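Local coordinates for protein phytoene synthase (Enterococcus hirae, PDB 5IYS) that probably joins two prenyl diphosphates head to head in a magnesium-dependent reaction, as squalene and phytoene synthases do, and binds a farnesyl thiodiphosphate inhibitor, at residues 69-74 against 108-113; 191-196 against 213-218; 197-200 against 205-208. One frame throughout, in Å; residues are numbered along the deposited sequence.

Contact 1. Residues 69-74 against 108-113; sequences RQLERQ and DMLTGQ. With FPS (S-[(2E,6E)-3,7,11-trimethyldodeca-2,6,10-trienyl] trihydrogen thiodiphosphate), chain H.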
loop_
_atom_site.group_PDB
_atom_site.type_symbol
_atom_site.label_atom_id
_atom_site.label_comp_id
_atom_site.label_asym_id
_atom_site.label_seq_id
_atom_site.Cartn_x
_atom_site.Cartn_y
_atom_site.Cartn_z
ATOM N N ARG A 69 -1.261 -15.315 -13.826
ATOM C CA ARG A 69 -0.886 -15.342 -15.248
ATOM C C ARG A 69 -1.884 -14.694 -16.207
ATOM O O ARG A 69 -1.488 -14.057 -17.184
ATOM C CB ARG A 69 -0.607 -16.777 -15.719
ATOM C CG ARG A 69 0.782 -17.278 -15.321
ATOM C CD ARG A 69 1.138 -18.625 -15.955
ATOM N NE ARG A 69 0.263 -19.716 -15.536
ATOM C CZ ARG A 69 0.464 -20.477 -14.462
ATOM N NH1 ARG A 69 1.516 -20.276 -13.679
ATOM N NH2 ARG A 69 -0.388 -21.452 -14.173
ATOM N N GLN A 70 -3.164 -15.013 -16.044
ATOM C CA GLN A 70 -4.199 -14.371 -16.842
ATOM C C GLN A 70 -4.163 -12.846 -16.685
ATOM O O GLN A 70 -4.460 -12.109 -17.623
ATOM C CB GLN A 70 -5.580 -14.837 -16.398
ATOM C CG GLN A 70 -6.657 -14.059 -17.138
ATOM C CD GLN A 70 -8.071 -14.394 -16.708
ATOM O OE1 GLN A 70 -8.301 -14.873 -15.593
ATOM N NE2 GLN A 70 -9.036 -14.099 -17.586
ATOM N N LEU A 71 -3.978 -12.401 -15.449
ATOM C CA LEU A 71 -3.916 -10.979 -15.132
ATOM C C LEU A 71 -2.709 -10.376 -15.846
ATOM O O LEU A 71 -2.789 -9.274 -16.385
ATOM C CB LEU A 71 -3.854 -10.761 -13.607
ATOM C CG LEU A 71 -3.895 -9.322 -13.101
ATOM C CD1 LEU A 71 -5.142 -8.643 -13.650
ATOM C CD2 LEU A 71 -3.902 -9.233 -11.579
ATOM N N GLU A 72 -1.613 -11.122 -15.913
ATOM C CA GLU A 72 -0.406 -10.617 -16.581
ATOM C C GLU A 72 -0.651 -10.504 -18.081
ATOM O O GLU A 72 -0.141 -9.595 -18.732
ATOM C CB GLU A 72 0.798 -11.546 -16.354
ATOM C CG GLU A 72 1.283 -11.694 -14.902
ATOM C CD GLU A 72 2.159 -12.934 -14.654
ATOM O OE1 GLU A 72 3.068 -13.210 -15.472
ATOM O OE2 GLU A 72 1.972 -13.626 -13.623
ATOM N N ARG A 73 -1.434 -11.427 -18.633
ATOM C CA ARG A 73 -1.710 -11.394 -20.060
ATOM C C ARG A 73 -2.598 -10.212 -20.420
ATOM O O ARG A 73 -2.449 -9.633 -21.492
ATOM C CB ARG A 73 -2.411 -12.679 -20.508
ATOM C CG ARG A 73 -2.940 -12.591 -21.938
ATOM C CD ARG A 73 -3.550 -13.907 -22.413
ATOM N NE ARG A 73 -4.942 -14.084 -21.994
ATOM C CZ ARG A 73 -5.379 -15.085 -21.228
ATOM N NH1 ARG A 73 -4.531 -15.991 -20.756
ATOM N NH2 ARG A 73 -6.669 -15.187 -20.935
ATOM N N GLN A 74 -3.562 -9.914 -19.552
ATOM C CA GLN A 74 -4.414 -8.744 -19.729
ATOM C C GLN A 74 -3.620 -7.435 -19.688
ATOM O O GLN A 74 -3.837 -6.536 -20.501
ATOM C CB GLN A 74 -5.481 -8.741 -18.649
ATOM C CG GLN A 74 -6.476 -9.843 -18.879
ATOM C CD GLN A 74 -7.463 -9.945 -17.753
ATOM O OE1 GLN A 74 -7.174 -9.572 -16.622
ATOM N NE2 GLN A 74 -8.621 -10.538 -18.038
ATOM N N ASP A 108 5.518 -4.246 -12.335
ATOM C CA ASP A 108 6.260 -4.447 -11.089
ATOM C C ASP A 108 5.413 -5.080 -9.972
ATOM O O ASP A 108 5.907 -5.915 -9.227
ATOM C CB ASP A 108 6.919 -3.133 -10.608
ATOM C CG ASP A 108 8.061 -2.671 -11.510
ATOM O OD1 ASP A 108 8.563 -3.518 -12.290
ATOM O OD2 ASP A 108 8.506 -1.485 -11.418
ATOM N N MET A 109 4.203 -4.574 -9.743
ATOM C CA MET A 109 3.271 -5.197 -8.810
ATOM C C MET A 109 3.059 -6.697 -9.092
ATOM O O MET A 109 3.111 -7.511 -8.171
ATOM C CB MET A 109 1.930 -4.435 -8.829
ATOM C CG MET A 109 0.759 -5.056 -8.025
ATOM S SD MET A 109 1.163 -5.268 -6.284
ATOM C CE MET A 109 0.832 -3.642 -5.578
ATOM N N LEU A 110 2.805 -7.071 -10.343
ATOM C CA LEU A 110 2.538 -8.490 -10.621
ATOM C C LEU A 110 3.813 -9.296 -10.325
ATOM O O LEU A 110 3.744 -10.435 -9.902
ATOM C CB LEU A 110 2.126 -8.683 -12.076
ATOM C CG LEU A 110 0.857 -7.877 -12.402
ATOM C CD1 LEU A 110 0.289 -8.317 -13.747
ATOM C CD2 LEU A 110 -0.171 -8.082 -11.299
ATOM N N THR A 111 4.981 -8.711 -10.580
ATOM C CA THR A 111 6.248 -9.427 -10.385
ATOM C C THR A 111 6.479 -9.644 -8.898
ATOM O O THR A 111 6.938 -10.713 -8.470
ATOM C CB THR A 111 7.420 -8.559 -10.903
ATOM O OG1 THR A 111 7.303 -8.425 -12.320
ATOM C CG2 THR A 111 8.769 -9.173 -10.538
ATOM N N GLY A 112 6.104 -8.646 -8.095
ATOM C CA GLY A 112 6.211 -8.784 -6.657
ATOM C C GLY A 112 5.228 -9.815 -6.132
ATOM O O GLY A 112 5.573 -10.652 -5.286
ATOM N N GLN A 113 3.989 -9.747 -6.593
ATOM C CA GLN A 113 3.017 -10.759 -6.175
ATOM C C GLN A 113 3.498 -12.170 -6.494
ATOM O O GLN A 113 3.231 -13.101 -5.734
ATOM C CB GLN A 113 1.648 -10.529 -6.800
ATOM C CG GLN A 113 0.980 -9.254 -6.339
ATOM C CD GLN A 113 0.677 -9.284 -4.856
ATOM O OE1 GLN A 113 0.405 -10.335 -4.299
ATOM N NE2 GLN A 113 0.876 -8.165 -4.192
HETATM C C1 FPS H . -1.506 -5.265 1.197
HETATM S S1 FPS H . -0.070 -5.845 2.045
HETATM C C2 FPS H . -1.368 -5.556 -0.277
HETATM C C3 FPS H . -0.511 -4.934 -1.108
HETATM C C4 FPS H . 0.506 -3.923 -0.649
HETATM C C5 FPS H . -0.549 -5.319 -2.569
HETATM C C6 FPS H . -1.772 -4.735 -3.275
HETATM C C7 FPS H . -1.939 -3.263 -2.941
HETATM C C8 FPS H . -3.130 -2.760 -2.582
HETATM C C10 FPS H . -3.173 -1.296 -2.212
HETATM C C9 FPS H . -4.346 -3.639 -2.458
HETATM C C11 FPS H . -3.506 -0.396 -3.380
HETATM C C12 FPS H . -3.908 0.907 -2.703
HETATM C C13 FPS H . -4.246 2.030 -3.363
HETATM C C14 FPS H . -4.276 2.130 -4.857
HETATM C C15 FPS H . -4.597 3.242 -2.558
HETATM P PA FPS H . -0.728 -7.705 2.571
HETATM O O1A FPS H . -1.043 -8.480 1.346
HETATM O O2A FPS H . 0.446 -8.450 3.382
HETATM O O3A FPS H . -1.891 -7.505 3.682
HETATM P PB FPS H . -3.454 -7.780 3.538
HETATM O O1B FPS H . -3.744 -8.886 4.516
HETATM O O2B FPS H . -3.875 -8.217 2.152
HETATM O O3B FPS H . -4.151 -6.483 3.891
#
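L110 of helix 104-116 meets L71 and E72 of helix 65-80, and all of the contact is apolar. Its two methyls divide the work. CD2 of L110 lies 3.9 Å from CD2 of L71, where the two side chains cross at about a right angle. CD1 of L110 lies 3.7 Å from CG of E72, so the methylene part of the glutamate packs here. With CG anti to the backbone N (chi1 -175°), L71 carries CD2 to the L110 methyl. The carboxylate of E72 has a long, weak ion pair with R114. A55 of helix 39-60 touches both leucines, and F51 of that helix adds to the packing on L110.

M109 and Q113, on an adjoining side of helix 104-116, reach the ligand. Bent at chi2 and chi3, M109 brings CE to 3.6 Å from C6 of FPS, and NE2 of Q113 is 3.6 Å from C5 of FPS. A weak hydrogen bond from NE2 of Q113 to SD of M109 (3.6 Å) ties the two together, and the same nitrogen is weakly bonded to D56, a magnesium ligand. Helix 65-80 packs as a second layer on helix 104-116, which gives M109 and Q113 to the prenyl pocket, in the all-helical fold of the squalene/phytoene synthase family.

Contact 2. Residues 191-196 against 213-218; sequences TRFGVA and WESLAK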
loop_
_atom_site.group_PDB
_atom_site.type_symbol
_atom_site.label_atom_id
_atom_site.label_comp_id
_atom_site.label_asym_id
_atom_site.label_seq_id
_atom_site.Cartn_x
_atom_site.Cartn_y
_atom_site.Cartn_z
ATOM N N THR A 191 18.946 -12.063 13.801
ATOM C CA THR A 191 20.269 -12.295 14.379
ATOM C C THR A 191 20.788 -11.111 15.214
ATOM O O THR A 191 21.217 -11.303 16.354
ATOM C CB THR A 191 21.278 -12.703 13.290
ATOM O OG1 THR A 191 20.816 -13.894 12.637
ATOM C CG2 THR A 191 22.653 -12.940 13.881
ATOM N N ARG A 192 20.670 -9.891 14.692
ATOM C CA ARG A 192 21.181 -8.692 15.365
ATOM C C ARG A 192 20.518 -8.493 16.734
ATOM O O ARG A 192 21.193 -8.156 17.719
ATOM C CB ARG A 192 21.021 -7.456 14.458
ATOM C CG ARG A 192 20.967 -6.099 15.167
ATOM C CD ARG A 192 20.826 -4.939 14.177
ATOM N NE ARG A 192 20.788 -3.635 14.844
ATOM C CZ ARG A 192 20.299 -2.525 14.299
ATOM N NH1 ARG A 192 19.810 -2.539 13.063
ATOM N NH2 ARG A 192 20.269 -1.402 15.005
ATOM N N PHE A 193 19.217 -8.778 16.812
ATOM C CA PHE A 193 18.452 -8.492 18.020
ATOM C C PHE A 193 18.244 -9.739 18.879
ATOM O O PHE A 193 17.617 -9.669 19.931
ATOM C CB PHE A 193 17.114 -7.807 17.690
ATOM C CG PHE A 193 17.267 -6.409 17.148
ATOM C CD1 PHE A 193 17.526 -5.342 18.000
ATOM C CD2 PHE A 193 17.261 -6.181 15.777
ATOM C CE1 PHE A 193 17.728 -4.048 17.500
ATOM C CE2 PHE A 193 17.473 -4.910 15.270
ATOM C CZ PHE A 193 17.673 -3.838 16.120
ATOM N N GLY A 194 18.744 -10.878 18.413
ATOM C CA GLY A 194 18.586 -12.140 19.133
ATOM C C GLY A 194 17.145 -12.604 19.253
ATOM O O GLY A 194 16.693 -12.989 20.331
ATOM N N VAL A 195 16.413 -12.537 18.143
ATOM C CA VAL A 195 15.060 -13.079 18.073
ATOM C C VAL A 195 15.085 -14.490 17.509
ATOM O O VAL A 195 15.691 -14.739 16.477
ATOM C CB VAL A 195 14.141 -12.215 17.165
ATOM C CG1 VAL A 195 12.743 -12.833 17.098
ATOM C CG2 VAL A 195 14.072 -10.797 17.719
ATOM N N ALA A 196 14.369 -15.395 18.164
ATOM C CA ALA A 196 14.200 -16.750 17.655
ATOM C C ALA A 196 12.815 -16.814 17.052
ATOM O O ALA A 196 11.905 -16.122 17.523
ATOM C CB ALA A 196 14.325 -17.766 18.793
ATOM N N TRP A 213 11.320 -4.936 16.434
ATOM C CA TRP A 213 10.110 -4.214 16.070
ATOM C C TRP A 213 10.361 -2.706 16.041
ATOM O O TRP A 213 10.134 -2.032 15.026
ATOM C CB TRP A 213 8.971 -4.566 17.027
ATOM C CG TRP A 213 7.601 -4.192 16.511
ATOM C CD1 TRP A 213 6.692 -5.032 15.916
ATOM C CD2 TRP A 213 6.975 -2.904 16.572
ATOM N NE1 TRP A 213 5.568 -4.329 15.551
ATOM C CE2 TRP A 213 5.696 -3.033 15.981
ATOM C CE3 TRP A 213 7.359 -1.658 17.085
ATOM C CZ2 TRP A 213 4.790 -1.967 15.902
ATOM C CZ3 TRP A 213 6.491 -0.585 16.952
ATOM C CH2 TRP A 213 5.216 -0.743 16.362
ATOM N N GLU A 214 10.866 -2.182 17.143
ATOM C CA GLU A 214 11.117 -0.755 17.245
ATOM C C GLU A 214 12.187 -0.257 16.292
ATOM O O GLU A 214 12.066 0.848 15.766
ATOM C CB GLU A 214 11.394 -0.327 18.681
ATOM C CG GLU A 214 10.141 -0.329 19.552
ATOM C CD GLU A 214 9.167 0.801 19.230
ATOM O OE1 GLU A 214 9.431 1.646 18.348
ATOM O OE2 GLU A 214 8.081 0.827 19.827
ATOM N N SER A 215 13.191 -1.090 16.013
ATOM C CA SER A 215 14.178 -0.716 15.022
ATOM C C SER A 215 13.510 -0.500 13.660
ATOM O O SER A 215 13.880 0.406 12.908
ATOM C CB SER A 215 15.227 -1.809 14.857
ATOM O OG SER A 215 16.270 -1.351 14.022
ATOM N N LEU A 216 12.707 -1.476 13.258
ATOM C CA LEU A 216 12.031 -1.390 11.957
ATOM C C LEU A 216 10.969 -0.284 11.964
ATOM O O LEU A 216 10.784 0.400 10.958
ATOM C CB LEU A 216 11.397 -2.746 11.617
ATOM C CG LEU A 216 11.029 -3.023 10.160
ATOM C CD1 LEU A 216 12.301 -2.919 9.311
ATOM C CD2 LEU A 216 10.387 -4.399 9.989
ATOM N N ALA A 217 10.310 -0.061 13.100
ATOM C CA ALA A 217 9.309 0.999 13.191
ATOM C C ALA A 217 9.936 2.379 13.029
ATOM O O ALA A 217 9.428 3.242 12.300
ATOM C CB ALA A 217 8.511 0.893 14.490
ATOM N N LYS A 218 11.105 2.540 13.631
ATOM C CA LYS A 218 11.864 3.773 13.469
ATOM C C LYS A 218 12.203 3.992 11.997
ATOM O O LYS A 218 12.000 5.083 11.499
ATOM C CB LYS A 218 13.138 3.733 14.314
ATOM C CG LYS A 218 14.099 4.891 14.045
ATOM C CD LYS A 218 15.519 4.342 13.887
ATOM C CE LYS A 218 16.593 5.378 14.204
ATOM N NZ LYS A 218 17.298 5.844 12.972
HETATM O O HOH W 1 18.532 0.696 15.199
#
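F193 brings CZ, the far carbon of its ring, against the side chain of S215. CZ of F193 comes to 3.4 Å from CB of S215 and 3.5 Å from OG of S215. The serine meets the ring obliquely. R192, the preceding residue, reaches the same serine. Its chain is extended from CG to NE, with CG anti to the backbone N (chi1 156°). One face of its guanidinium takes CZ of F193, 3.3 Å above the plane and offset toward the rim. In turn, CG of R192 lies over one face of the F193 ring, again toward the rim.

No direct hydrogen bond crosses the contact. A water accepts from NH2 of R192 at 2.7 Å and sits 3.3 Å from OG of S215. The serine hydroxyl is also hydrogen-bonded to R125 of helix 125-143. R192 and F193 lie at the C-terminal part of helix 187-193, where a Schellman motif follows. G194 has the positive phi (64°) that the motif requires, and it turns the chain away into a loop. On the opposing helix, 207-227, A211 and L212 also touch F193.

Contact 3. Residues 197-200 against 205-208; sequences TTML and AQTQ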
loop_
_atom_site.group_PDB
_atom_site.type_symbol
_atom_site.label_atom_id
_atom_site.label_comp_id
_atom_site.label_asym_id
_atom_site.label_seq_id
_atom_site.Cartn_x
_atom_site.Cartn_y
_atom_site.Cartn_z
ATOM N N THR A 197 12.653 -17.623 16.009
ATOM C CA THR A 197 11.406 -17.568 15.260
ATOM C C THR A 197 10.264 -18.052 16.148
ATOM O O THR A 197 9.093 -17.751 15.922
ATOM C CB THR A 197 11.453 -18.344 13.921
ATOM O OG1 THR A 197 10.992 -19.683 14.128
ATOM C CG2 THR A 197 12.852 -18.358 13.319
ATOM N N THR A 198 10.633 -18.737 17.222
ATOM C CA THR A 198 9.658 -19.211 18.183
ATOM C C THR A 198 8.936 -18.054 18.874
ATOM O O THR A 198 7.771 -18.155 19.252
ATOM C CB THR A 198 10.341 -20.127 19.213
ATOM O OG1 THR A 198 9.431 -21.171 19.574
ATOM C CG2 THR A 198 10.771 -19.344 20.452
ATOM N N MET A 199 9.625 -16.928 18.997
ATOM C CA MET A 199 9.035 -15.756 19.626
ATOM C C MET A 199 7.879 -15.184 18.794
ATOM O O MET A 199 7.142 -14.312 19.264
ATOM C CB MET A 199 10.107 -14.680 19.808
ATOM C CG MET A 199 11.372 -15.147 20.502
ATOM S SD MET A 199 12.481 -13.765 20.860
ATOM C CE MET A 199 13.753 -14.652 21.787
ATOM N N LEU A 200 7.763 -15.642 17.549
ATOM C CA LEU A 200 6.851 -15.038 16.580
ATOM C C LEU A 200 5.439 -15.579 16.746
ATOM O O LEU A 200 4.509 -15.072 16.128
ATOM C CB LEU A 200 7.315 -15.274 15.140
ATOM C CG LEU A 200 8.678 -14.736 14.710
ATOM C CD1 LEU A 200 8.839 -14.861 13.186
ATOM C CD2 LEU A 200 8.872 -13.288 15.178
ATOM N N ALA A 205 5.157 -9.559 22.251
ATOM C CA ALA A 205 6.574 -9.643 21.906
ATOM C C ALA A 205 7.469 -9.731 23.147
ATOM O O ALA A 205 7.367 -8.899 24.044
ATOM C CB ALA A 205 6.986 -8.454 21.062
ATOM N N GLN A 206 8.452 -10.622 23.095
ATOM C CA GLN A 206 9.518 -10.625 24.090
ATOM C C GLN A 206 10.440 -9.434 23.873
ATOM O O GLN A 206 10.352 -8.734 22.859
ATOM C CB GLN A 206 10.335 -11.911 24.024
ATOM C CG GLN A 206 9.806 -12.989 24.946
ATOM C CD GLN A 206 10.334 -14.353 24.562
ATOM O OE1 GLN A 206 11.477 -14.694 24.873
ATOM N NE2 GLN A 206 9.546 -15.096 23.795
ATOM N N THR A 207 11.323 -9.229 24.843
ATOM C CA THR A 207 12.158 -8.038 24.896
ATOM C C THR A 207 12.981 -7.901 23.628
ATOM O O THR A 207 13.057 -6.808 23.077
ATOM C CB THR A 207 13.078 -8.045 26.143
ATOM O OG1 THR A 207 12.256 -7.889 27.300
ATOM C CG2 THR A 207 14.119 -6.909 26.095
ATOM N N GLN A 208 13.575 -9.002 23.180
ATOM C CA GLN A 208 14.383 -8.990 21.975
ATOM C C GLN A 208 13.546 -8.592 20.752
ATOM O O GLN A 208 14.029 -7.846 19.903
ATOM C CB GLN A 208 15.038 -10.348 21.721
ATOM C CG GLN A 208 16.106 -10.750 22.740
ATOM C CD GLN A 208 15.511 -11.200 24.058
ATOM O OE1 GLN A 208 14.322 -11.526 24.149
ATOM N NE2 GLN A 208 16.331 -11.191 25.102
HETATM O O HOH W 2 8.115 -12.847 21.603
#
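M199, Q206 and Q208 make this contact, with M199 giving up the largest area. The CB of M199 is directed toward the other segment. Its CG is anti to its own carbonyl carbon (chi1 -52°), and the extended chain carries CE to the two glutamines. Q206 crosses it at about a right angle and touches it at two places. NE2 of Q206 lies 3.8 Å from CG of M199, and OE1 of Q206 lies 3.8 Å from CE of M199. The amide lies along the methionine from CB and CG to CE, nitrogen nearer the root and oxygen by the methyl. These are packing contacts. The polar partner of NE2 is E202, in the short link between the segments, and this hydrogen bond helps to fix the amide.

Q208 is bent at chi2 (75°), and its OE1 comes to 4.0 Å from CE of M199. The methyl thus has an amide oxygen from each glutamine near it.

One water bridges the two backbones. It donates to O of M199 at 2.9 Å and accepts from N of Q206 at 2.7 Å. Q206 is the N-cap residue of helix 207-227, and residues 197-200 form a 3-10 turn. L200 packs on helix 174-179 and on L209 of helix 207-227. The contact packs the 3-10 turn, in the connection from helix 187-193, against the N-terminal end of helix 207-227.

Overall arrangement
Contact 1 comes first along the chain; contact 3 then falls within the span that contact 2 brackets. Contact 1 joins helices 65-80 and 104-116 beside the ligand pocket. Contacts 2 and 3 lie together near the surface, away from the ligand and magnesium sites, with centres 10 Å apart. Contact 1 is centred 32 Å from contact 2 and 35 Å from contact 3. Contacts 2 and 3 share helix 207-227. They touch directly: O of F193 lies 3.2 Å from CB of Q208. Contact 1 packs behind pocket residues, while contacts 2 and 3 secure the connection between helices 187-193 and 207-227.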